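Local structure of probable starch synthase 4, chloroplastic/amyloplastic (Arabidopsis thaliana, 6GNE) at residues L318-G323 / P350-E355; E357-Q362 / V369-K374. The protein is a probable plastid starch synthase with the two-domain GT-B glycosyltransferase fold, and binds ADP and glycans. All coordinates share one frame; numbering follows the deposited sequence.

In the fold
Both interactions involve helix 350-362, and their centres lie about 13 Å apart. Interaction 1 packs the start of this helix on the loop 318-323, which follows strand 311-317. Interaction 2 packs its later turns on the edge strand 369-372. The two touch where Gln353 NE2 lies 3.8 Å from Leu373 CB. Each also leads to ADP, by a different end of the nucleotide. Lys322 of interaction 1 bonds the diphosphate, with NZ 2.9 Å from O3B. Lys374 of interaction 2 bonds the adenine, with its O 3.0 Å from N6. Gln321 extends interaction 1 to the glycan AC1.

Interaction 1: L318-G323 / P350-E355. With ADP (adenosine-5'-diphosphate), chain F; AC1 (4,6-dideoxy-4-{[(1S,4R,5S,6S)-4,5,6-trihydroxy-3-(hydroxymethyl)cyclohex-2-en-1-yl]amino}-alpha-D-glucopyranose), chain C.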
ATOM      1  N   LEU A 318       1.163   5.624  12.115  1.00 34.18           N
ATOM      2  CA  LEU A 318       0.958   5.278  13.498  1.00 34.15           C
ATOM      3  C   LEU A 318      -0.536   5.134  13.776  1.00 34.26           C
ATOM      4  O   LEU A 318      -1.197   6.063  14.222  1.00 34.48           O
ATOM      5  CB  LEU A 318       1.597   6.333  14.381  1.00 34.85           C
ATOM      6  CG  LEU A 318       3.127   6.462  14.312  1.00 33.78           C
ATOM      7  CD1 LEU A 318       3.537   7.762  14.977  1.00 34.53           C
ATOM      8  CD2 LEU A 318       3.824   5.299  14.993  1.00 33.02           C
ATOM      9  N   VAL A 319      -1.037   3.937  13.497  1.00 33.50           N
ATOM     10  CA  VAL A 319      -2.451   3.562  13.692  1.00 34.54           C
ATOM     11  C   VAL A 319      -2.487   2.185  14.357  1.00 34.31           C
ATOM     12  O   VAL A 319      -1.538   1.433  14.243  1.00 35.19           O
ATOM     13  CB  VAL A 319      -3.217   3.551  12.325  1.00 34.36           C
ATOM     14  CG1 VAL A 319      -3.172   4.937  11.683  1.00 34.03           C
ATOM     15  CG2 VAL A 319      -2.638   2.528  11.328  1.00 33.02           C
ATOM     16  N   PRO A 320      -3.585   1.831  15.041  1.00 35.80           N
ATOM     17  CA  PRO A 320      -3.619   0.530  15.749  1.00 35.10           C
ATOM     18  C   PRO A 320      -3.144  -0.670  14.966  1.00 33.75           C
ATOM     19  O   PRO A 320      -2.520  -1.546  15.542  1.00 34.21           O
ATOM     20  CB  PRO A 320      -5.081   0.370  16.106  1.00 36.48           C
ATOM     21  CG  PRO A 320      -5.591   1.781  16.260  1.00 37.61           C
ATOM     22  CD  PRO A 320      -4.738   2.681  15.407  1.00 36.96           C
ATOM     23  N   GLN A 321      -3.413  -0.708  13.658  1.00 32.90           N
ATOM     24  CA  GLN A 321      -3.021  -1.841  12.830  1.00 31.68           C
ATOM     25  C   GLN A 321      -1.527  -2.188  12.989  1.00 30.84           C
ATOM     26  O   GLN A 321      -1.141  -3.390  12.998  1.00 30.97           O
ATOM     27  CB  GLN A 321      -3.337  -1.551  11.373  1.00 30.88           C
ATOM     28  CG  GLN A 321      -2.827  -2.586  10.367  1.00 30.34           C
ATOM     29  CD  GLN A 321      -2.914  -2.126   8.934  1.00 30.05           C
ATOM     30  OE1 GLN A 321      -3.758  -1.296   8.606  1.00 30.58           O
ATOM     31  NE2 GLN A 321      -2.027  -2.660   8.067  1.00 29.70           N
ATOM     32  N   LYS A 322      -0.710  -1.149  13.120  1.00 30.18           N
ATOM     33  CA  LYS A 322       0.739  -1.279  13.105  1.00 29.72           C
ATOM     34  C   LYS A 322       1.363  -1.673  14.465  1.00 30.35           C
ATOM     35  O   LYS A 322       2.586  -1.781  14.575  1.00 29.25           O
ATOM     36  CB  LYS A 322       1.342   0.038  12.614  1.00 29.73           C
ATOM     37  CG  LYS A 322       0.847   0.441  11.239  1.00 30.23           C
ATOM     38  CD  LYS A 322       1.309  -0.531  10.143  1.00 29.32           C
ATOM     39  CE  LYS A 322       1.003   0.012   8.770  1.00 28.80           C
ATOM     40  NZ  LYS A 322       1.128  -1.008   7.709  1.00 28.45           N
ATOM     41  N   GLY A 323       0.523  -1.899  15.475  1.00 31.53           N
ATOM     42  CA  GLY A 323       0.978  -2.313  16.787  1.00 34.02           C
ATOM     43  C   GLY A 323       1.722  -1.168  17.485  1.00 34.49           C
ATOM     44  O   GLY A 323       2.885  -1.304  17.842  1.00 33.24           O
ATOM     45  N   PRO A 350      -5.344  11.853  16.944  1.00 49.37           N
ATOM     46  CA  PRO A 350      -4.671  12.786  17.868  1.00 50.67           C
ATOM     47  C   PRO A 350      -4.127  12.233  19.189  1.00 50.85           C
ATOM     48  O   PRO A 350      -3.076  12.686  19.627  1.00 52.24           O
ATOM     49  CB  PRO A 350      -5.752  13.839  18.150  1.00 52.55           C
ATOM     50  CG  PRO A 350      -6.538  13.881  16.897  1.00 51.90           C
ATOM     51  CD  PRO A 350      -6.558  12.459  16.363  1.00 50.19           C
ATOM     52  N   HIS A 351      -4.807  11.297  19.835  1.00 50.60           N
ATOM     53  CA  HIS A 351      -4.288  10.749  21.108  1.00 50.79           C
ATOM     54  C   HIS A 351      -3.005   9.943  20.888  1.00 47.43           C
ATOM     55  O   HIS A 351      -2.152   9.911  21.743  1.00 47.34           O
ATOM     56  CB  HIS A 351      -5.346   9.972  21.930  1.00 52.88           C
ATOM     57  CG  HIS A 351      -5.561   8.562  21.492  1.00 53.63           C
ATOM     58  ND1 HIS A 351      -4.787   7.504  21.943  1.00 55.06           N
ATOM     59  CD2 HIS A 351      -6.498   8.019  20.670  1.00 54.73           C
ATOM     60  CE1 HIS A 351      -5.217   6.379  21.382  1.00 54.11           C
ATOM     61  NE2 HIS A 351      -6.251   6.663  20.603  1.00 53.14           N
ATOM     62  N   ILE A 352      -2.886   9.309  19.731  1.00 45.93           N
ATOM     63  CA  ILE A 352      -1.676   8.598  19.316  1.00 44.76           C
ATOM     64  C   ILE A 352      -0.586   9.609  18.944  1.00 45.63           C
ATOM     65  O   ILE A 352       0.574   9.443  19.346  1.00 44.57           O
ATOM     66  CB  ILE A 352      -1.937   7.618  18.148  1.00 42.63           C
ATOM     67  CG1 ILE A 352      -3.013   6.603  18.541  1.00 43.46           C
ATOM     68  CG2 ILE A 352      -0.657   6.894  17.726  1.00 40.41           C
ATOM     69  CD1 ILE A 352      -3.175   5.412  17.619  1.00 42.40           C
ATOM     70  N   GLN A 353      -0.941  10.660  18.213  1.00 47.17           N
ATOM     71  CA  GLN A 353       0.022  11.729  17.927  1.00 48.92           C
ATOM     72  C   GLN A 353       0.555  12.337  19.239  1.00 50.76           C
ATOM     73  O   GLN A 353       1.753  12.504  19.406  1.00 50.36           O
ATOM     74  CB  GLN A 353      -0.586  12.803  17.005  1.00 50.16           C
ATOM     75  CG  GLN A 353       0.419  13.737  16.312  1.00 51.29           C
ATOM     76  CD  GLN A 353       1.240  13.103  15.181  1.00 51.51           C
ATOM     77  OE1 GLN A 353       0.924  12.036  14.628  1.00 52.66           O
ATOM     78  NE2 GLN A 353       2.311  13.780  14.824  1.00 53.32           N
ATOM     79  N   ARG A 354      -0.348  12.630  20.165  1.00 52.62           N
ATOM     80  CA  ARG A 354      -0.024  13.232  21.467  1.00 54.80           C
ATOM     81  C   ARG A 354       0.929  12.311  22.297  1.00 54.51           C
ATOM     82  O   ARG A 354       1.876  12.783  22.914  1.00 54.82           O
ATOM     83  CB  ARG A 354      -1.344  13.519  22.189  1.00 57.01           C
ATOM     84  CG  ARG A 354      -1.331  14.512  23.327  1.00 60.94           C
ATOM     85  CD  ARG A 354      -2.633  15.279  23.433  1.00 63.92           C
ATOM     86  NE  ARG A 354      -3.763  14.353  23.635  1.00 64.80           N
ATOM     87  CZ  ARG A 354      -4.760  14.098  22.773  1.00 64.69           C
ATOM     88  NH1 ARG A 354      -4.903  14.744  21.604  1.00 64.06           N
ATOM     89  NH2 ARG A 354      -5.696  13.202  23.116  1.00 65.07           N
ATOM     90  N   GLU A 355       0.694  11.003  22.263  1.00 53.58           N
ATOM     91  CA  GLU A 355       1.492  10.016  23.009  1.00 55.11           C
ATOM     92  C   GLU A 355       2.934   9.968  22.486  1.00 52.58           C
ATOM     93  O   GLU A 355       3.887   9.952  23.275  1.00 54.20           O
ATOM     94  CB  GLU A 355       0.838   8.623  22.908  1.00 58.18           C
ATOM     95  CG  GLU A 355       1.360   7.507  23.827  1.00 61.22           C
ATOM     96  CD  GLU A 355       0.948   6.099  23.319  1.00 67.65           C
ATOM     97  OE1 GLU A 355       1.709   5.103  23.503  1.00 72.10           O
ATOM     98  OE2 GLU A 355      -0.136   5.950  22.687  1.00 71.59           O
TER
HETATM   99  PB  ADP F 601       0.372   0.831   4.714  1.00 27.46           P
HETATM  100  O1B ADP F 601      -0.190   0.646   3.335  1.00 28.85           O
HETATM  101  O2B ADP F 601       0.821   2.218   5.075  1.00 27.40           O
HETATM  102  O3B ADP F 601      -0.563   0.266   5.758  1.00 28.09           O
HETATM  103  PA  ADP F 601       2.627  -0.543   3.553  1.00 28.50           P
HETATM  104  O1A ADP F 601       3.831  -1.190   4.174  1.00 29.64           O
HETATM  105  O2A ADP F 601       1.863  -1.413   2.590  1.00 30.69           O
HETATM  106  O3A ADP F 601       1.717  -0.047   4.785  1.00 27.33           O
HETATM  107  O5' ADP F 601       3.024   0.802   2.769  1.00 28.95           O
HETATM  108  C5' ADP F 601       3.699   1.886   3.408  1.00 29.36           C
HETATM  109  C4' ADP F 601       4.447   2.822   2.441  1.00 28.85           C
HETATM  110  O4' ADP F 601       4.383   4.172   2.924  1.00 28.56           O
HETATM  111  C3' ADP F 601       5.931   2.532   2.351  1.00 28.13           C
HETATM  112  O3' ADP F 601       6.405   2.984   1.094  1.00 27.88           O
HETATM  113  C2' ADP F 601       6.528   3.396   3.431  1.00 27.70           C
HETATM  114  O2' ADP F 601       7.893   3.698   3.205  1.00 28.75           O
HETATM  115  C1' ADP F 601       5.679   4.626   3.311  1.00 28.36           C
HETATM  116  N9  ADP F 601       5.543   5.387   4.573  1.00 29.82           N
HETATM  117  C8  ADP F 601       4.756   5.095   5.615  1.00 29.22           C
HETATM  118  N7  ADP F 601       4.859   6.048   6.568  1.00 29.29           N
HETATM  119  C5  ADP F 601       5.726   6.977   6.135  1.00 29.69           C
HETATM  120  C6  ADP F 601       6.304   8.256   6.653  1.00 29.92           C
HETATM  121  N6  ADP F 601       5.950   8.720   7.878  1.00 28.33           N
HETATM  122  N1  ADP F 601       7.190   8.914   5.852  1.00 29.74           N
HETATM  123  C2  ADP F 601       7.545   8.417   4.638  1.00 30.03           C
HETATM  124  N3  ADP F 601       7.062   7.271   4.131  1.00 29.05           N
HETATM  125  C4  ADP F 601       6.173   6.527   4.819  1.00 29.65           C
HETATM  126  C1  AC1 C   3      -5.835   3.281   2.403  1.00 35.38           C
HETATM  127  O2  AC1 C   3      -7.442   1.669   1.564  1.00 35.07           O
HETATM  128  C2  AC1 C   3      -6.037   1.910   1.749  1.00 36.38           C
HETATM  129  C4A AC1 C   3      -0.813  -3.267   2.169  1.00 31.44           C
HETATM  130  C3  AC1 C   3      -5.347   0.795   2.551  1.00 35.52           C
HETATM  131  O3  AC1 C   3      -5.540  -0.425   1.830  1.00 35.84           O
HETATM  132  C4  AC1 C   3      -3.865   1.131   2.742  1.00 34.55           C
HETATM  133  N4A AC1 C   3      -3.080   0.093   3.433  1.00 35.55           N
HETATM  134  C5  AC1 C   3      -3.829   2.474   3.477  1.00 34.19           C
HETATM  135  O5  AC1 C   3      -4.445   3.478   2.667  1.00 35.06           O
HETATM  136  C6  AC1 C   3      -2.422   2.978   3.750  1.00 34.74           C
HETATM  137  C1B AC1 C   3      -2.878  -1.272   2.927  1.00 33.90           C
HETATM  138  C2B AC1 C   3      -2.282  -2.254   3.968  1.00 33.60           C
HETATM  139  O2B AC1 C   3      -2.255  -1.723   5.307  1.00 33.02           O
HETATM  140  C3B AC1 C   3      -0.901  -2.793   3.612  1.00 32.53           C
HETATM  141  O3B AC1 C   3      -0.701  -3.957   4.409  1.00 33.96           O
HETATM  142  O4  AC1 C   3       0.530  -3.665   1.890  1.00 29.01           O
HETATM  143  C5B AC1 C   3      -1.290  -2.215   1.212  1.00 30.56           C
HETATM  144  C7B AC1 C   3      -2.176  -1.284   1.583  1.00 31.82           C
HETATM  145  C6B AC1 C   3      -0.814  -2.239  -0.221  1.00 30.70           C
HETATM  146  O6B AC1 C   3      -1.243  -3.437  -0.879  1.00 29.58           O
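Ile352 meets Leu318 and Pro320 with its two methyl groups, CG2 and CD1. CG2 lies 3.6 Å from Leu318 O and makes an apolar contact with Leu318 CB at 4.1 Å. CD1 makes another with CD of Pro320 at 3.8 Å, and these side chains meet at a slant. The extended chi2 of Ile352 (-168°) carries CD1 out to the proline ring. No hydrogen bond joins the two segments.

Two side chains of the loop bond the ligands. Lys322 NZ donates to ADP O3B at 2.9 Å and to ADP O3A at 3.1 Å. The same nitrogen forms a salt bridge with Glu397, so it is shared between a diphosphate and a carboxylate. Gln321 NE2 donates to AC1 O2B at 2.9 Å in a nearly straight bond (173°). Backbone bonding keeps the loop compact, with Lys322 N 2.9 Å from Val319 O.

Ser347 links the two segments, bonding Leu318 O through OG and Gln353 OE1 through N. This is the Rossmann-like C-terminal domain of the GT-B fold. Loop 318-323 joins strand 311-317 to helix 324-336, with Gly323 as N-cap, and carries the ligand-binding Gln321 and Lys322. Helix 350-362 follows strand 340-346, the neighbour of 311-317 in the parallel sheet.

Interaction 2: E357-Q362 / V369-K374; sequences EGIEQQ and VRLLLK. With ADP (adenosine-5'-diphosphate), chain F.
Glu360 turns CG away from its own backbone N (chi1 -170°), and this lays the CG against Leu371. The chain then bends at chi2 (-131°), which brings OE2 round to the side of Leu373. Glu360 and Leu371 run past each other in opposite directions, with Glu360 CG 3.7 Å from Leu371 CB. The acid thus packs through its methylene groups, while OE2 bonds a water.

Leu371 also reaches Ile359. Its CD2 sits 3.6 Å from Ile359 CG2. Leu373 covers the preceding turn of the helix. Its CD1 lies against the helix backbone, 3.5 Å from Glu357 N. It is also 3.8 Å from Glu357 CG, and the two side chains cross at an angle. The same methyl is 4.0 Å from Glu360 OE2.

One water bridges the helix and the strand end. It donates to Glu360 OE2 at 2.9 Å and to Leu371 O at 3.1 Å. It accepts from Leu373 N at 2.9 Å. Leu373 is the centre of an inverse gamma turn, where the chain leaves the strand. Beyond it, Lys374 O accepts a hydrogen bond from ADP N6 (165° at the hydrogen).

The contact joins the helix to the second strand of the beta-alpha-beta unit made by 340-346, 350-362 and 369-372. Strand 369-372 is at the edge of the parallel sheet, and Arg370 and Leu372 pair with strand 340-346 through their backbones. Tyr332 and Arg328 of helix 324-336 also touch Ile359.

Carbon packing holds the helix on the strand, while the water takes the place of a direct polar bond. This one water serves an acid of the helix and two backbone atoms at the strand end. It thus satisfies Leu371 O and Leu373 N just before Lys374, whose carbonyl meets the adenine.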
ATOM      1  N   GLU A 357       4.344  12.406  20.586  1.00 46.68           N
ATOM      2  CA  GLU A 357       4.867  13.754  20.799  1.00 49.73           C
ATOM      3  C   GLU A 357       5.536  13.885  22.174  1.00 52.02           C
ATOM      4  O   GLU A 357       6.542  14.581  22.299  1.00 52.45           O
ATOM      5  CB  GLU A 357       3.766  14.824  20.659  1.00 52.05           C
ATOM      6  CG  GLU A 357       3.617  15.346  19.226  1.00 52.67           C
ATOM      7  CD  GLU A 357       2.350  16.167  18.959  1.00 54.89           C
ATOM      8  OE1 GLU A 357       2.072  16.391  17.759  1.00 54.34           O
ATOM      9  OE2 GLU A 357       1.642  16.587  19.915  1.00 58.18           O
ATOM     10  N   GLY A 358       4.962  13.215  23.186  1.00 51.95           N
ATOM     11  CA  GLY A 358       5.522  13.177  24.546  1.00 53.23           C
ATOM     12  C   GLY A 358       6.842  12.431  24.626  1.00 51.92           C
ATOM     13  O   GLY A 358       7.799  12.879  25.255  1.00 51.29           O
ATOM     14  N   ILE A 359       6.893  11.293  23.954  1.00 50.99           N
ATOM     15  CA  ILE A 359       8.119  10.501  23.863  1.00 50.77           C
ATOM     16  C   ILE A 359       9.210  11.283  23.121  1.00 53.43           C
ATOM     17  O   ILE A 359      10.377  11.213  23.474  1.00 54.35           O
ATOM     18  CB  ILE A 359       7.870   9.157  23.155  1.00 46.85           C
ATOM     19  CG1 ILE A 359       6.929   8.285  23.984  1.00 45.63           C
ATOM     20  CG2 ILE A 359       9.183   8.423  22.949  1.00 46.84           C
ATOM     21  CD1 ILE A 359       6.233   7.204  23.221  1.00 43.91           C
ATOM     22  N   GLU A 360       8.816  12.034  22.099  1.00 55.75           N
ATOM     23  CA  GLU A 360       9.770  12.765  21.298  1.00 57.36           C
ATOM     24  C   GLU A 360      10.461  13.810  22.133  1.00 59.49           C
ATOM     25  O   GLU A 360      11.672  13.873  22.110  1.00 60.22           O
ATOM     26  CB  GLU A 360       9.095  13.367  20.053  1.00 58.88           C
ATOM     27  CG  GLU A 360      10.053  13.930  19.041  1.00 61.05           C
ATOM     28  CD  GLU A 360       9.688  15.334  18.588  1.00 66.29           C
ATOM     29  OE1 GLU A 360      10.389  16.289  19.051  1.00 69.86           O
ATOM     30  OE2 GLU A 360       8.697  15.472  17.813  1.00 67.34           O
ATOM     31  N   GLN A 361       9.708  14.622  22.865  1.00 61.84           N
ATOM     32  CA  GLN A 361      10.268  15.646  23.757  1.00 66.56           C
ATOM     33  C   GLN A 361      11.253  15.108  24.791  1.00 65.26           C
ATOM     34  O   GLN A 361      12.324  15.692  25.072  1.00 65.65           O
ATOM     35  CB  GLN A 361       9.125  16.314  24.583  1.00 71.42           C
ATOM     36  CG  GLN A 361       8.672  17.698  24.134  1.00 75.50           C
ATOM     37  CD  GLN A 361       7.748  17.672  22.911  1.00 78.23           C
ATOM     38  OE1 GLN A 361       6.526  17.865  23.034  1.00 79.73           O
ATOM     39  NE2 GLN A 361       8.329  17.394  21.719  1.00 78.65           N
ATOM     40  N   GLN A 362      10.845  13.980  25.368  1.00 64.13           N
ATOM     41  CA  GLN A 362      11.680  13.181  26.279  1.00 64.30           C
ATOM     42  C   GLN A 362      13.106  12.916  25.707  1.00 62.51           C
ATOM     43  O   GLN A 362      14.091  12.870  26.463  1.00 61.00           O
ATOM     44  CB  GLN A 362      10.946  11.864  26.590  1.00 63.61           C
ATOM     45  CG  GLN A 362      11.268  11.229  27.933  1.00 65.69           C
ATOM     46  CD  GLN A 362      10.245  10.178  28.349  1.00 66.86           C
ATOM     47  OE1 GLN A 362       9.262  10.476  29.000  1.00 70.70           O
ATOM     48  NE2 GLN A 362      10.480   8.947  27.976  1.00 64.48           N
ATOM     49  N   VAL A 369      18.189   8.145  20.492  1.00 41.95           N
ATOM     50  CA  VAL A 369      16.793   8.040  20.068  1.00 41.10           C
ATOM     51  C   VAL A 369      16.310   9.328  19.424  1.00 41.29           C
ATOM     52  O   VAL A 369      16.426  10.385  20.022  1.00 41.68           O
ATOM     53  CB  VAL A 369      15.886   7.679  21.262  1.00 41.79           C
ATOM     54  CG1 VAL A 369      14.429   7.599  20.839  1.00 41.08           C
ATOM     55  CG2 VAL A 369      16.298   6.318  21.802  1.00 42.43           C
ATOM     56  N   ARG A 370      15.762   9.230  18.210  1.00 41.06           N
ATOM     57  CA  ARG A 370      15.119  10.381  17.564  1.00 41.71           C
ATOM     58  C   ARG A 370      13.821   9.967  16.928  1.00 39.04           C
ATOM     59  O   ARG A 370      13.754   8.937  16.289  1.00 36.54           O
ATOM     60  CB  ARG A 370      16.032  11.030  16.528  1.00 44.06           C
ATOM     61  CG  ARG A 370      15.574  12.427  16.102  1.00 46.66           C
ATOM     62  CD  ARG A 370      15.926  13.556  17.076  1.00 49.62           C
ATOM     63  NE  ARG A 370      17.369  13.741  17.224  1.00 51.89           N
ATOM     64  CZ  ARG A 370      18.108  13.368  18.288  1.00 56.76           C
ATOM     65  NH1 ARG A 370      17.551  12.758  19.343  1.00 58.48           N
ATOM     66  NH2 ARG A 370      19.446  13.573  18.308  1.00 57.95           N
ATOM     67  N   LEU A 371      12.790  10.779  17.136  1.00 40.03           N
ATOM     68  CA  LEU A 371      11.447  10.539  16.606  1.00 40.01           C
ATOM     69  C   LEU A 371      11.126  11.657  15.647  1.00 40.34           C
ATOM     70  O   LEU A 371      11.250  12.821  15.999  1.00 40.97           O
ATOM     71  CB  LEU A 371      10.416  10.533  17.740  1.00 41.50           C
ATOM     72  CG  LEU A 371      10.222   9.193  18.433  1.00 41.45           C
ATOM     73  CD1 LEU A 371      11.501   8.718  19.071  1.00 42.49           C
ATOM     74  CD2 LEU A 371       9.141   9.294  19.492  1.00 42.93           C
ATOM     75  N   LEU A 372      10.712  11.292  14.440  1.00 39.40           N
ATOM     76  CA  LEU A 372      10.426  12.265  13.384  1.00 39.43           C
ATOM     77  C   LEU A 372       8.940  12.122  13.015  1.00 38.59           C
ATOM     78  O   LEU A 372       8.551  11.281  12.212  1.00 35.84           O
ATOM     79  CB  LEU A 372      11.356  12.006  12.206  1.00 39.21           C
ATOM     80  CG  LEU A 372      12.826  12.248  12.582  1.00 40.15           C
ATOM     81  CD1 LEU A 372      13.756  11.482  11.639  1.00 40.49           C
ATOM     82  CD2 LEU A 372      13.169  13.736  12.629  1.00 41.29           C
ATOM     83  N   LEU A 373       8.112  12.906  13.693  1.00 40.03           N
ATOM     84  CA  LEU A 373       6.669  12.738  13.626  1.00 40.24           C
ATOM     85  C   LEU A 373       6.084  13.470  12.435  1.00 40.30           C
ATOM     86  O   LEU A 373       5.532  14.551  12.572  1.00 43.28           O
ATOM     87  CB  LEU A 373       6.019  13.164  14.940  1.00 41.75           C
ATOM     88  CG  LEU A 373       6.545  12.380  16.163  1.00 41.44           C
ATOM     89  CD1 LEU A 373       5.744  12.769  17.414  1.00 42.77           C
ATOM     90  CD2 LEU A 373       6.558  10.873  15.949  1.00 39.08           C
ATOM     91  N   LYS A 374       6.255  12.872  11.263  1.00 38.66           N
ATOM     92  CA  LYS A 374       5.864  13.466   9.992  1.00 39.50           C
ATOM     93  C   LYS A 374       5.981  12.448   8.840  1.00 37.69           C
ATOM     94  O   LYS A 374       6.620  11.425   8.988  1.00 36.23           O
ATOM     95  CB  LYS A 374       6.747  14.688   9.665  1.00 41.42           C
ATOM     96  CG  LYS A 374       8.227  14.339   9.482  1.00 41.57           C
ATOM     97  CD  LYS A 374       9.118  15.562   9.404  1.00 43.19           C
ATOM     98  CE  LYS A 374      10.482  15.154   8.889  1.00 42.69           C
ATOM     99  NZ  LYS A 374      11.372  16.324   8.811  1.00 44.37           N
TER
HETATM  100  PB  ADP F 601       0.372   0.831   4.714  1.00 27.46           P
HETATM  101  O1B ADP F 601      -0.190   0.646   3.335  1.00 28.85           O
HETATM  102  O2B ADP F 601       0.821   2.218   5.075  1.00 27.40           O
HETATM  103  O3B ADP F 601      -0.563   0.266   5.758  1.00 28.09           O
HETATM  104  PA  ADP F 601       2.627  -0.543   3.553  1.00 28.50           P
HETATM  105  O1A ADP F 601       3.831  -1.190   4.174  1.00 29.64           O
HETATM  106  O2A ADP F 601       1.863  -1.413   2.590  1.00 30.69           O
HETATM  107  O3A ADP F 601       1.717  -0.047   4.785  1.00 27.33           O
HETATM  108  O5' ADP F 601       3.024   0.802   2.769  1.00 28.95           O
HETATM  109  C5' ADP F 601       3.699   1.886   3.408  1.00 29.36           C
HETATM  110  C4' ADP F 601       4.447   2.822   2.441  1.00 28.85           C
HETATM  111  O4' ADP F 601       4.383   4.172   2.924  1.00 28.56           O
HETATM  112  C3' ADP F 601       5.931   2.532   2.351  1.00 28.13           C
HETATM  113  O3' ADP F 601       6.405   2.984   1.094  1.00 27.88           O
HETATM  114  C2' ADP F 601       6.528   3.396   3.431  1.00 27.70           C
HETATM  115  O2' ADP F 601       7.893   3.698   3.205  1.00 28.75           O
HETATM  116  C1' ADP F 601       5.679   4.626   3.311  1.00 28.36           C
HETATM  117  N9  ADP F 601       5.543   5.387   4.573  1.00 29.82           N
HETATM  118  C8  ADP F 601       4.756   5.095   5.615  1.00 29.22           C
HETATM  119  N7  ADP F 601       4.859   6.048   6.568  1.00 29.29           N
HETATM  120  C5  ADP F 601       5.726   6.977   6.135  1.00 29.69           C
HETATM  121  C6  ADP F 601       6.304   8.256   6.653  1.00 29.92           C
HETATM  122  N6  ADP F 601       5.950   8.720   7.878  1.00 28.33           N
HETATM  123  N1  ADP F 601       7.190   8.914   5.852  1.00 29.74           N
HETATM  124  C2  ADP F 601       7.545   8.417   4.638  1.00 30.03           C
HETATM  125  N3  ADP F 601       7.062   7.271   4.131  1.00 29.05           N
HETATM  126  C4  ADP F 601       6.173   6.527   4.819  1.00 29.65           C
HETATM  127  O   HOH W   1       9.413  15.156  15.014  1.00 39.40           O